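Local coordinates for lipopolysaccharide export system protein LptH (Pseudomonas aeruginosa, PDB 4UU4) that binds lipopolysaccharide and is required for its translocation from the inner to the outer membrane, possibly as part of a bridge across the periplasm, at residues D38-D43 and A49-D54; E134-V139 and S155-P160; S27-P32 and F112-R117. All coordinates share one frame; numbering follows the deposited sequence.

Interaction 1: D38-D43 and A49-D54; sequences DSAELD and AVYRGD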
ATOM      1  N   ASP A  38      11.305  13.515  -6.482  1.00 30.11           N
ATOM      2  CA  ASP A  38      11.975  14.801  -6.591  1.00 29.46           C
ATOM      3  C   ASP A  38      13.258  14.790  -5.776  1.00 30.71           C
ATOM      4  O   ASP A  38      14.257  15.392  -6.169  1.00 33.35           O
ATOM      5  CB  ASP A  38      11.068  15.926  -6.090  1.00 30.35           C
ATOM      6  CG  ASP A  38       9.954  16.243  -7.053  1.00 38.33           C
ATOM      7  OD1 ASP A  38      10.080  15.887  -8.241  1.00 30.83           O
ATOM      8  OD2 ASP A  38       8.953  16.853  -6.626  1.00 42.56           O
ATOM      9  N   SER A  39      13.225  14.112  -4.633  1.00 29.31           N
ATOM     10  CA  SER A  39      14.397  14.047  -3.765  1.00 33.10           C
ATOM     11  C   SER A  39      14.452  12.734  -2.991  1.00 29.34           C
ATOM     12  O   SER A  39      13.441  12.045  -2.839  1.00 32.57           O
ATOM     13  CB  SER A  39      14.439  15.245  -2.807  1.00 33.21           C
ATOM     14  OG  SER A  39      13.377  15.211  -1.868  1.00 31.63           O
ATOM     15  N   ALA A  40      15.643  12.386  -2.515  1.00 31.26           N
ATOM     16  CA  ALA A  40      15.836  11.160  -1.750  1.00 30.74           C
ATOM     17  C   ALA A  40      16.965  11.328  -0.748  1.00 34.63           C
ATOM     18  O   ALA A  40      17.911  12.067  -0.993  1.00 36.42           O
ATOM     19  CB  ALA A  40      16.133   9.994  -2.675  1.00 29.57           C
ATOM     20  N   GLU A  41      16.858  10.644   0.384  1.00 34.35           N
ATOM     21  CA  GLU A  41      17.959  10.580   1.334  1.00 62.67           C
ATOM     22  C   GLU A  41      18.133   9.156   1.835  1.00 37.96           C
ATOM     23  O   GLU A  41      17.198   8.562   2.363  1.00 42.15           O
ATOM     24  CB  GLU A  41      17.745  11.524   2.517  1.00 62.87           C
ATOM     25  CG  GLU A  41      18.924  11.491   3.473  1.00 69.29           C
ATOM     26  CD  GLU A  41      19.047  12.716   4.358  1.00 70.78           C
ATOM     27  OE1 GLU A  41      18.132  13.564   4.363  1.00 64.51           O
ATOM     28  OE2 GLU A  41      20.082  12.829   5.052  1.00 80.93           O
ATOM     29  N   LEU A  42      19.327   8.607   1.668  1.00 45.86           N
ATOM     30  CA  LEU A  42      19.559   7.222   2.054  1.00 49.75           C
ATOM     31  C   LEU A  42      20.511   7.075   3.239  1.00 53.20           C
ATOM     32  O   LEU A  42      21.664   7.492   3.186  1.00 51.47           O
ATOM     33  CB  LEU A  42      20.075   6.425   0.856  1.00 59.09           C
ATOM     34  CG  LEU A  42      20.592   5.008   1.109  1.00 71.30           C
ATOM     35  CD1 LEU A  42      19.412   4.166   1.527  1.00120.64           C
ATOM     36  CD2 LEU A  42      21.202   4.426  -0.138  1.00 81.52           C
ATOM     37  N   ASP A  43      20.008   6.486   4.317  1.00 52.91           N
ATOM     38  CA  ASP A  43      20.838   6.195   5.476  1.00 52.52           C
ATOM     39  C   ASP A  43      21.203   4.717   5.472  1.00 51.84           C
ATOM     40  O   ASP A  43      20.528   3.903   6.092  1.00 51.94           O
ATOM     41  CB  ASP A  43      20.106   6.563   6.766  1.00 53.01           C
ATOM     42  CG  ASP A  43      21.054   6.947   7.881  1.00 59.87           C
ATOM     43  OD1 ASP A  43      22.185   6.415   7.915  1.00 59.39           O
ATOM     44  OD2 ASP A  43      20.668   7.788   8.721  1.00 63.27           O
ATOM     45  N   ALA A  49      15.503   4.722   3.885  1.00 40.39           N
ATOM     46  CA  ALA A  49      15.553   5.703   2.806  1.00 38.10           C
ATOM     47  C   ALA A  49      14.257   6.496   2.729  1.00 35.03           C
ATOM     48  O   ALA A  49      13.176   5.919   2.768  1.00 38.08           O
ATOM     49  CB  ALA A  49      15.824   5.013   1.485  1.00 32.01           C
ATOM     50  N   VAL A  50      14.346   7.818   2.619  1.00 35.17           N
ATOM     51  CA  VAL A  50      13.115   8.591   2.429  1.00 33.22           C
ATOM     52  C   VAL A  50      13.098   9.405   1.130  1.00 29.56           C
ATOM     53  O   VAL A  50      14.027  10.154   0.831  1.00 28.77           O
ATOM     54  CB  VAL A  50      12.740   9.461   3.664  1.00 35.93           C
ATOM     55  CG1 VAL A  50      13.947  10.192   4.199  1.00 43.99           C
ATOM     56  CG2 VAL A  50      11.624  10.439   3.320  1.00 37.81           C
ATOM     57  N   TYR A  51      12.022   9.225   0.367  1.00 28.10           N
ATOM     58  CA  TYR A  51      11.826   9.863  -0.927  1.00 24.75           C
ATOM     59  C   TYR A  51      10.657  10.850  -0.871  1.00 27.15           C
ATOM     60  O   TYR A  51       9.605  10.550  -0.298  1.00 24.36           O
ATOM     61  CB  TYR A  51      11.542   8.802  -1.992  1.00 23.46           C
ATOM     62  CG  TYR A  51      12.539   7.665  -2.031  1.00 25.65           C
ATOM     63  CD1 TYR A  51      12.397   6.560  -1.201  1.00 22.92           C
ATOM     64  CD2 TYR A  51      13.616   7.689  -2.913  1.00 26.27           C
ATOM     65  CE1 TYR A  51      13.305   5.517  -1.238  1.00 29.12           C
ATOM     66  CE2 TYR A  51      14.530   6.650  -2.957  1.00 25.18           C
ATOM     67  CZ  TYR A  51      14.370   5.570  -2.117  1.00 32.79           C
ATOM     68  OH  TYR A  51      15.276   4.536  -2.158  1.00 36.78           O
ATOM     69  N   ARG A  52      10.848  12.024  -1.472  1.00 30.57           N
ATOM     70  CA  ARG A  52       9.828  13.073  -1.447  1.00 23.62           C
ATOM     71  C   ARG A  52       9.562  13.647  -2.836  1.00 26.15           C
ATOM     72  O   ARG A  52      10.466  13.699  -3.680  1.00 27.21           O
ATOM     73  CB  ARG A  52      10.246  14.211  -0.512  1.00 27.63           C
ATOM     74  CG  ARG A  52      10.502  13.805   0.929  1.00 31.06           C
ATOM     75  CD  ARG A  52      10.807  15.027   1.785  1.00 41.69           C
ATOM     76  NE  ARG A  52      11.550  14.689   2.995  1.00 50.12           N
ATOM     77  CZ  ARG A  52      12.851  14.414   3.017  1.00 66.41           C
ATOM     78  NH1 ARG A  52      13.554  14.425   1.892  1.00 70.68           N
ATOM     79  NH2 ARG A  52      13.451  14.120   4.162  1.00 73.44           N
ATOM     80  N   GLY A  53       8.320  14.078  -3.058  1.00 23.14           N
ATOM     81  CA  GLY A  53       7.937  14.772  -4.279  1.00 24.17           C
ATOM     82  C   GLY A  53       7.402  13.875  -5.381  1.00 32.37           C
ATOM     83  O   GLY A  53       8.170  13.379  -6.206  1.00 33.10           O
ATOM     84  N   ASP A  54       6.083  13.685  -5.403  1.00 29.21           N
ATOM     85  CA  ASP A  54       5.422  12.830  -6.392  1.00 21.33           C
ATOM     86  C   ASP A  54       6.081  11.462  -6.483  1.00 26.16           C
ATOM     87  O   ASP A  54       6.379  10.981  -7.575  1.00 24.54           O
ATOM     88  CB  ASP A  54       5.416  13.479  -7.780  1.00 26.77           C
ATOM     89  CG  ASP A  54       4.495  14.674  -7.866  1.00 30.25           C
ATOM     90  OD1 ASP A  54       3.264  14.487  -7.745  1.00 26.65           O
ATOM     91  OD2 ASP A  54       5.004  15.800  -8.074  1.00 38.58           O
TER
HETATM   92  O   HOH W   1       7.402  16.957  -9.589  1.00 46.73           O
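Ala40 and Tyr51 face each other as a non-hydrogen-bonded pair, and the methyl of Ala40 meets one side of the tyrosine ring at an oblique angle, CB lying 3.4 Å from CD2. With CG anti to the carbonyl carbon (chi1 -51°), the Tyr51 ring leans back beside its own strand, its CD2–CE2 side turned to Ala40. Two residues further along, on the same face, the CD1 branch of Leu42 reaches back to the methyl of Ala49, 3.7 Å from its CB; the leucine is poorly ordered. The other face carries Ser39, Glu41, Val50 and Arg52. There Ser39 OG sits 3.6 Å from Arg52 CB and lies at the edge of the guanidinium, close to its plane, while CG2 of Val50 covers one guanidinium face toward its rim. Between the faces run the backbone bonds: Arg52 N gives to Ser39 O (2.9 Å, 166°), and Glu41 and Val50 exchange a reciprocal pair, Glu41 N to Val50 O at 2.9 Å and Val50 N to Glu41 O at 3.0 Å. At the corner, Arg52 O is gripped twice, by Asp38 N and Ser39 N. Here the Asp38 carboxylate comes alongside Gly53, OD2 nearest its CA, and a water within hydrogen-bonding distance of Asp38 OD1 and Asp54 OD2 may bridge these like-charged carboxylates. Beyond the pair, Val50, Tyr51 and Arg52 pack on strand 68-72. Asp38 and Ser39 opposite Arg52 form a classic beta bulge at the mouth of an antiparallel hairpin, whose strand 39-43 is outermost in its sheet of the beta-jellyroll within this chain.

Interaction 2: E134-V139 and S155-P160; sequences EGEKIV and SQVTSP
Glu136 reaches across to Val157 and Pro160, and its side chain supplies the whole first shell on its side of the contact. The glutamate and valine side chains cross at about a right angle, and both valine methyls meet the glutamate stem: CG1 lies 4.1 Å from Glu136 CG and CG2 lies 4.0 Å from the same atom. CG2 also approaches the carboxylate, 3.7 Å from Glu136 OE2. That oxygen reaches the backbone at Pro160, whose CA is 3.5 Å away, with CB of the same proline a little further off. No hydrogen bond joins the two segments directly; this is van der Waals packing around a buried acid. An extended chain beyond CG (chi2 -175°) carries the carboxylate to where its polar partners wait, just beyond the segments. OE2 makes a salt bridge with Arg151 NH2 and accepts a hydrogen bond from Arg161 N, whereas OE1 accepts from Ala152 N. Both oxygens are thus satisfied, and the neighbouring arginine charge would probably favour the ionised form. The next shell fixes the loop: Val157 also rests on Asp122 and Ala152, and the carboxylate of Asp122 takes hydrogen bonds from Thr158 OG1 and Ser159 N. Ser159 OG is further paired with Gln123 OE1. Glu136 itself sits where the chain turns a corner; the backbone of Gly135 is hydrogen-bonded to Ala124 before it and that of Lys137 to Gly150 after it. A buried glutamate at the corner between strands 131-135 and 137-141 therefore gathers the loop that crosses from strand 147-150 to strand 165-167, a connection between the two sheets of the beta-jellyroll.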
ATOM      1  N   GLU A 134     -14.724   0.088   1.690  1.00 29.84           N
ATOM      2  CA  GLU A 134     -14.316   1.266   2.456  1.00 24.82           C
ATOM      3  C   GLU A 134     -14.310   0.988   3.949  1.00 28.62           C
ATOM      4  O   GLU A 134     -15.183   0.288   4.457  1.00 28.84           O
ATOM      5  CB  GLU A 134     -15.213   2.466   2.145  1.00 30.91           C
ATOM      6  CG  GLU A 134     -14.725   3.322   0.990  1.00 37.19           C
ATOM      7  CD  GLU A 134     -15.783   4.282   0.486  1.00 55.06           C
ATOM      8  OE1 GLU A 134     -16.918   3.830   0.230  1.00 63.94           O
ATOM      9  OE2 GLU A 134     -15.481   5.483   0.335  1.00 63.83           O
ATOM     10  N   GLY A 135     -13.321   1.539   4.647  1.00 21.54           N
ATOM     11  CA  GLY A 135     -13.155   1.290   6.067  1.00 22.70           C
ATOM     12  C   GLY A 135     -12.108   2.174   6.715  1.00 28.68           C
ATOM     13  O   GLY A 135     -11.374   2.894   6.036  1.00 32.24           O
ATOM     14  N   GLU A 136     -12.053   2.126   8.041  1.00 23.88           N
ATOM     15  CA  GLU A 136     -11.051   2.857   8.802  1.00 27.35           C
ATOM     16  C   GLU A 136      -9.682   2.238   8.557  1.00 30.93           C
ATOM     17  O   GLU A 136      -8.665   2.938   8.522  1.00 32.53           O
ATOM     18  CB  GLU A 136     -11.376   2.816  10.297  1.00 26.44           C
ATOM     19  CG  GLU A 136     -11.662   4.172  10.919  1.00 33.62           C
ATOM     20  CD  GLU A 136     -11.860   4.088  12.420  1.00 37.17           C
ATOM     21  OE1 GLU A 136     -11.241   3.200  13.045  1.00 35.45           O
ATOM     22  OE2 GLU A 136     -12.637   4.901  12.974  1.00 40.69           O
ATOM     23  N   LYS A 137      -9.663   0.921   8.388  1.00 28.90           N
ATOM     24  CA  LYS A 137      -8.417   0.197   8.181  1.00 23.70           C
ATOM     25  C   LYS A 137      -8.615  -1.084   7.370  1.00 30.06           C
ATOM     26  O   LYS A 137      -9.455  -1.921   7.703  1.00 30.42           O
ATOM     27  CB  LYS A 137      -7.771  -0.119   9.531  1.00 30.71           C
ATOM     28  CG  LYS A 137      -6.590  -1.066   9.450  1.00 26.06           C
ATOM     29  CD  LYS A 137      -6.013  -1.341  10.820  1.00 28.80           C
ATOM     30  CE  LYS A 137      -4.992  -2.460  10.762  1.00 29.83           C
ATOM     31  NZ  LYS A 137      -4.151  -2.532  11.989  1.00 34.66           N
ATOM     32  N   ILE A 138      -7.833  -1.234   6.306  1.00 28.67           N
ATOM     33  CA  ILE A 138      -7.942  -2.405   5.444  1.00 28.47           C
ATOM     34  C   ILE A 138      -6.607  -3.122   5.268  1.00 26.48           C
ATOM     35  O   ILE A 138      -5.646  -2.544   4.787  1.00 23.41           O
ATOM     36  CB  ILE A 138      -8.492  -2.039   4.054  1.00 24.47           C
ATOM     37  CG1 ILE A 138      -9.927  -1.527   4.161  1.00 23.92           C
ATOM     38  CG2 ILE A 138      -8.445  -3.241   3.136  1.00 27.23           C
ATOM     39  CD1 ILE A 138     -10.558  -1.214   2.827  1.00 24.07           C
ATOM     40  N   VAL A 139      -6.559  -4.389   5.657  1.00 27.90           N
ATOM     41  CA  VAL A 139      -5.349  -5.182   5.504  1.00 26.62           C
ATOM     42  C   VAL A 139      -5.478  -6.103   4.293  1.00 28.14           C
ATOM     43  O   VAL A 139      -6.489  -6.775   4.125  1.00 28.30           O
ATOM     44  CB  VAL A 139      -5.060  -5.999   6.770  1.00 28.72           C
ATOM     45  CG1 VAL A 139      -3.695  -6.665   6.672  1.00 28.92           C
ATOM     46  CG2 VAL A 139      -5.128  -5.100   7.989  1.00 27.91           C
ATOM     47  N   SER A 155      -4.459   3.619  16.043  1.00 73.86           N
ATOM     48  CA  SER A 155      -3.821   4.446  15.025  1.00 75.22           C
ATOM     49  C   SER A 155      -4.394   5.867  15.012  1.00 83.29           C
ATOM     50  O   SER A 155      -3.906   6.735  14.289  1.00 87.22           O
ATOM     51  CB  SER A 155      -3.938   3.800  13.642  1.00 64.96           C
ATOM     52  OG  SER A 155      -3.522   2.446  13.667  1.00 70.55           O
ATOM     53  N   GLN A 156      -5.433   6.085  15.814  1.00 92.93           N
ATOM     54  CA  GLN A 156      -6.033   7.407  16.011  1.00 89.89           C
ATOM     55  C   GLN A 156      -6.358   8.225  14.756  1.00 81.19           C
ATOM     56  O   GLN A 156      -5.866   9.340  14.581  1.00 78.60           O
ATOM     57  CB  GLN A 156      -5.189   8.241  16.980  1.00146.12           C
ATOM     58  CG  GLN A 156      -6.003   9.226  17.810  1.00149.16           C
ATOM     59  CD  GLN A 156      -5.872  10.655  17.322  1.00152.12           C
ATOM     60  OE1 GLN A 156      -4.842  11.297  17.526  1.00156.37           O
ATOM     61  NE2 GLN A 156      -6.918  11.165  16.680  1.00150.37           N
ATOM     62  N   VAL A 157      -7.189   7.642  13.893  1.00 61.64           N
ATOM     63  CA  VAL A 157      -7.484   8.166  12.560  1.00 37.60           C
ATOM     64  C   VAL A 157      -8.006   9.600  12.565  1.00 31.46           C
ATOM     65  O   VAL A 157      -8.615  10.052  13.531  1.00 37.64           O
ATOM     66  CB  VAL A 157      -8.530   7.282  11.840  1.00 31.92           C
ATOM     67  CG1 VAL A 157      -8.001   5.877  11.641  1.00 40.00           C
ATOM     68  CG2 VAL A 157      -9.824   7.243  12.627  1.00 31.56           C
ATOM     69  N   THR A 158      -7.774  10.311  11.468  1.00 31.37           N
ATOM     70  CA  THR A 158      -8.252  11.681  11.344  1.00 33.71           C
ATOM     71  C   THR A 158      -9.695  11.682  10.858  1.00 32.05           C
ATOM     72  O   THR A 158     -10.444  12.629  11.093  1.00 36.65           O
ATOM     73  CB  THR A 158      -7.377  12.501  10.382  1.00 27.51           C
ATOM     74  OG1 THR A 158      -7.390  11.897   9.085  1.00 23.34           O
ATOM     75  CG2 THR A 158      -5.955  12.547  10.887  1.00 28.03           C
ATOM     76  N   SER A 159     -10.076  10.607  10.181  1.00 28.22           N
ATOM     77  CA  SER A 159     -11.451  10.445   9.724  1.00 40.14           C
ATOM     78  C   SER A 159     -12.088   9.203  10.328  1.00 40.34           C
ATOM     79  O   SER A 159     -12.055   8.133   9.726  1.00 42.17           O
ATOM     80  CB  SER A 159     -11.506  10.367   8.200  1.00 37.80           C
ATOM     81  OG  SER A 159     -11.098  11.590   7.618  1.00 58.46           O
ATOM     82  N   PRO A 160     -12.676   9.351  11.530  1.00 34.52           N
ATOM     83  CA  PRO A 160     -13.326   8.227  12.223  1.00 36.08           C
ATOM     84  C   PRO A 160     -14.446   7.587  11.413  1.00 34.52           C
ATOM     85  O   PRO A 160     -15.310   8.281  10.882  1.00 33.47           O
ATOM     86  CB  PRO A 160     -13.891   8.889  13.483  1.00 40.37           C
ATOM     87  CG  PRO A 160     -13.007  10.071  13.708  1.00 41.13           C
ATOM     88  CD  PRO A 160     -12.681  10.575  12.339  1.00 36.97           C
TER

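Interaction 3: S27-P32 and F112-R117; sequences SDREQP and FVTQNR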
ATOM      1  N   SER A  27       5.258 -12.952  -9.266  1.00107.23           N
ATOM      2  CA  SER A  27       6.596 -12.455  -9.563  1.00104.59           C
ATOM      3  C   SER A  27       6.809 -10.990  -9.161  1.00100.06           C
ATOM      4  O   SER A  27       7.736 -10.344  -9.639  1.00102.34           O
ATOM      5  CB  SER A  27       6.912 -12.659 -11.046  1.00107.32           C
ATOM      6  OG  SER A  27       6.593 -13.977 -11.452  1.00111.59           O
ATOM      7  N   ASP A  28       5.965 -10.471  -8.268  1.00108.50           N
ATOM      8  CA  ASP A  28       6.036  -9.059  -7.864  1.00103.95           C
ATOM      9  C   ASP A  28       7.067  -8.655  -6.813  1.00 99.30           C
ATOM     10  O   ASP A  28       6.984  -7.577  -6.231  1.00105.34           O
ATOM     11  CB  ASP A  28       4.638  -8.509  -7.571  1.00101.03           C
ATOM     12  CG  ASP A  28       3.982  -7.897  -8.799  1.00107.17           C
ATOM     13  OD1 ASP A  28       4.710  -7.363  -9.664  1.00112.55           O
ATOM     14  OD2 ASP A  28       2.736  -7.939  -8.896  1.00111.51           O
ATOM     15  N   ARG A  29       8.053  -9.513  -6.589  1.00 69.58           N
ATOM     16  CA  ARG A  29       8.916  -9.464  -5.406  1.00 72.35           C
ATOM     17  C   ARG A  29      10.355  -9.842  -5.772  1.00 75.41           C
ATOM     18  O   ARG A  29      11.315  -9.324  -5.193  1.00 78.21           O
ATOM     19  CB  ARG A  29       8.378 -10.384  -4.300  1.00 75.33           C
ATOM     20  CG  ARG A  29       8.926 -10.124  -2.894  1.00 82.69           C
ATOM     21  CD  ARG A  29       8.344 -11.198  -1.916  1.00 90.15           C
ATOM     22  NE  ARG A  29       8.932 -11.268  -0.573  1.00 96.91           N
ATOM     23  CZ  ARG A  29      10.221 -11.420  -0.292  1.00102.23           C
ATOM     24  NH1 ARG A  29      11.127 -11.494  -1.265  1.00103.31           N
ATOM     25  NH2 ARG A  29      10.602 -11.482   0.977  1.00100.03           N
ATOM     26  N   GLU A  30      10.493 -10.746  -6.744  1.00 76.61           N
ATOM     27  CA  GLU A  30      11.797 -11.112  -7.307  1.00 70.01           C
ATOM     28  C   GLU A  30      12.281 -10.072  -8.323  1.00 60.45           C
ATOM     29  O   GLU A  30      13.458 -10.037  -8.674  1.00 71.41           O
ATOM     30  CB  GLU A  30      11.746 -12.500  -7.964  1.00 78.40           C
ATOM     31  CG  GLU A  30      12.052 -13.667  -7.028  1.00 82.04           C
ATOM     32  CD  GLU A  30      13.423 -14.283  -7.272  1.00 87.78           C
ATOM     33  OE1 GLU A  30      13.857 -14.339  -8.443  1.00 93.88           O
ATOM     34  OE2 GLU A  30      14.070 -14.713  -6.294  1.00 85.30           O
ATOM     35  N   GLN A  31      11.359  -9.239  -8.804  1.00 44.98           N
ATOM     36  CA  GLN A  31      11.702  -8.122  -9.685  1.00 43.77           C
ATOM     37  C   GLN A  31      12.318  -6.996  -8.866  1.00 42.91           C
ATOM     38  O   GLN A  31      12.066  -6.895  -7.665  1.00 50.65           O
ATOM     39  CB  GLN A  31      10.452  -7.597 -10.397  1.00 44.95           C
ATOM     40  CG  GLN A  31       9.711  -8.623 -11.229  1.00 54.30           C
ATOM     41  CD  GLN A  31      10.480  -9.060 -12.456  1.00 61.52           C
ATOM     42  OE1 GLN A  31      10.319  -8.494 -13.537  1.00 68.36           O
ATOM     43  NE2 GLN A  31      11.314 -10.082 -12.300  1.00 62.22           N
ATOM     44  N   PRO A  32      13.126  -6.137  -9.512  1.00 40.21           N
ATOM     45  CA  PRO A  32      13.724  -4.998  -8.807  1.00 37.45           C
ATOM     46  C   PRO A  32      12.706  -3.904  -8.481  1.00 43.32           C
ATOM     47  O   PRO A  32      11.674  -3.793  -9.141  1.00 42.78           O
ATOM     48  CB  PRO A  32      14.752  -4.473  -9.812  1.00 37.04           C
ATOM     49  CG  PRO A  32      14.224  -4.889 -11.138  1.00 40.04           C
ATOM     50  CD  PRO A  32      13.590  -6.227 -10.907  1.00 44.41           C
ATOM     51  N   PHE A 112       4.241  -4.240   3.591  1.00 29.26           N
ATOM     52  CA  PHE A 112       5.123  -5.170   4.278  1.00 32.56           C
ATOM     53  C   PHE A 112       5.562  -6.267   3.310  1.00 34.53           C
ATOM     54  O   PHE A 112       4.998  -7.357   3.289  1.00 38.08           O
ATOM     55  CB  PHE A 112       4.412  -5.777   5.494  1.00 34.24           C
ATOM     56  CG  PHE A 112       4.192  -4.798   6.621  1.00 34.97           C
ATOM     57  CD1 PHE A 112       5.170  -4.597   7.584  1.00 35.21           C
ATOM     58  CD2 PHE A 112       3.011  -4.081   6.718  1.00 33.30           C
ATOM     59  CE1 PHE A 112       4.973  -3.699   8.622  1.00 34.71           C
ATOM     60  CE2 PHE A 112       2.810  -3.182   7.752  1.00 31.18           C
ATOM     61  CZ  PHE A 112       3.789  -2.992   8.703  1.00 33.05           C
ATOM     62  N   VAL A 113       6.581  -5.962   2.515  1.00 33.34           N
ATOM     63  CA  VAL A 113       6.995  -6.819   1.404  1.00 37.48           C
ATOM     64  C   VAL A 113       7.443  -8.236   1.797  1.00 41.81           C
ATOM     65  O   VAL A 113       7.145  -9.197   1.087  1.00 42.69           O
ATOM     66  CB  VAL A 113       8.046  -6.100   0.522  1.00 48.21           C
ATOM     67  CG1 VAL A 113       8.617  -4.893   1.259  1.00 53.24           C
ATOM     68  CG2 VAL A 113       9.137  -7.056   0.071  1.00 31.49           C
ATOM     69  N   THR A 114       8.128  -8.376   2.926  1.00 48.23           N
ATOM     70  CA  THR A 114       8.462  -9.705   3.439  1.00 47.33           C
ATOM     71  C   THR A 114       7.208 -10.496   3.814  1.00 48.12           C
ATOM     72  O   THR A 114       7.153 -11.712   3.643  1.00 49.31           O
ATOM     73  CB  THR A 114       9.376  -9.627   4.676  1.00 51.09           C
ATOM     74  OG1 THR A 114       8.944  -8.554   5.520  1.00 60.60           O
ATOM     75  CG2 THR A 114      10.818  -9.380   4.266  1.00 52.05           C
ATOM     76  N   GLN A 115       6.196  -9.793   4.310  1.00 45.75           N
ATOM     77  CA  GLN A 115       4.988 -10.429   4.823  1.00 46.38           C
ATOM     78  C   GLN A 115       3.911 -10.648   3.757  1.00 42.25           C
ATOM     79  O   GLN A 115       2.939 -11.361   4.000  1.00 43.59           O
ATOM     80  CB  GLN A 115       4.398  -9.572   5.945  1.00 52.81           C
ATOM     81  CG  GLN A 115       5.440  -8.866   6.798  1.00 64.52           C
ATOM     82  CD  GLN A 115       5.622  -9.526   8.143  1.00 68.35           C
ATOM     83  OE1 GLN A 115       4.656  -9.707   8.890  1.00 66.18           O
ATOM     84  NE2 GLN A 115       6.860  -9.935   8.446  1.00 70.85           N
ATOM     85  N   ASN A 116       4.088 -10.038   2.588  1.00 36.37           N
ATOM     86  CA  ASN A 116       3.022  -9.925   1.588  1.00 42.13           C
ATOM     87  C   ASN A 116       1.760  -9.301   2.186  1.00 39.97           C
ATOM     88  O   ASN A 116       0.666  -9.869   2.088  1.00 45.45           O
ATOM     89  CB  ASN A 116       2.688 -11.280   0.949  1.00 46.02           C
ATOM     90  CG  ASN A 116       3.819 -11.824   0.099  1.00 48.10           C
ATOM     91  OD1 ASN A 116       4.576 -11.069  -0.511  1.00 55.46           O
ATOM     92  ND2 ASN A 116       3.933 -13.147   0.050  1.00 50.39           N
ATOM     93  N   ARG A 117       1.921  -8.142   2.820  1.00 32.92           N
ATOM     94  CA  ARG A 117       0.807  -7.476   3.485  1.00 28.34           C
ATOM     95  C   ARG A 117       0.780  -5.978   3.226  1.00 24.97           C
ATOM     96  O   ARG A 117       1.778  -5.282   3.402  1.00 27.78           O
ATOM     97  CB  ARG A 117       0.839  -7.746   4.991  1.00 34.04           C
ATOM     98  CG  ARG A 117      -0.364  -8.524   5.495  1.00 42.19           C
ATOM     99  CD  ARG A 117      -0.050  -9.272   6.778  1.00 50.41           C
ATOM    100  NE  ARG A 117      -0.829 -10.504   6.890  1.00 67.36           N
ATOM    101  CZ  ARG A 117      -0.496 -11.651   6.305  1.00 69.69           C
ATOM    102  NH1 ARG A 117       0.599 -11.721   5.559  1.00 66.58           N
ATOM    103  NH2 ARG A 117      -1.255 -12.728   6.458  1.00 76.72           N
TER
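Arg29 sends its side chain across to the turn at Val113, Thr114 and Asn116, and it accounts for every contact made from the 27-32 segment. The polar part is a single weak hydrogen bond, from Arg29 NE to Val113 O, 3.2 Å long and bent to 129° at the hydrogen. The carbonyl approaches the guanidinium obliquely. Reach comes from the torsions: CG stands anti to the backbone N (chi1 -163°) and the chain stays extended as far as NE, so the guanidinium lies well clear of its own loop. The amide oxygen of Asn116 comes near the same group at its edge, close to the plane, though its nearest approach is to a carbon, Arg29 CD, at 4.0 Å. Guanidinium and amide planes stand almost perpendicular, 84° apart. The remaining contacts are van der Waals. Val113 CG2 lies 4.2 Å above one face of the guanidinium, displaced toward the rim. Arg29 NH2 meets Thr114 at 3.7 Å from its CA and 3.9 Å from its CG2 methyl. Backbone bonds within the turn shape the receiving side: Phe112 N gives to Arg117 O and Arg117 N to Phe112 O, Asn116 and Arg117 together facing Phe112 as a G1 beta bulge that closes the hairpin of strands 109-112 and 117-121. Next to Arg29, Asp28 OD1 accepts a hydrogen bond from Ser61 N, tying the same loop to the turn between strands 55-59 and 62-66. With one bent bond, no acidic partner across the contact and otherwise only grazing packing, the chemistry implies a light surface association between the N-terminal loop and this hairpin turn.

Interactions 1 and 3 lie at the surface, whereas interaction 2 is partly buried. Regular backbone pairing dominates interaction 1, within a hairpin at one margin of its sheet; the other two join loops or corners through a single long side chain each. Glu136 in interaction 2 is matched by a salt bridge and backbone hydrogen bonds just outside its segments, while Arg29 in interaction 3 has only a weak bond across its contact. Interactions 1 and 2 reach the same sheet, their centres 26 Å apart. Interaction 3 closes a chain loop that encloses interaction 1, and it touches interaction 2 where Arg117 CG packs 4.0 Å from Val139 CG1.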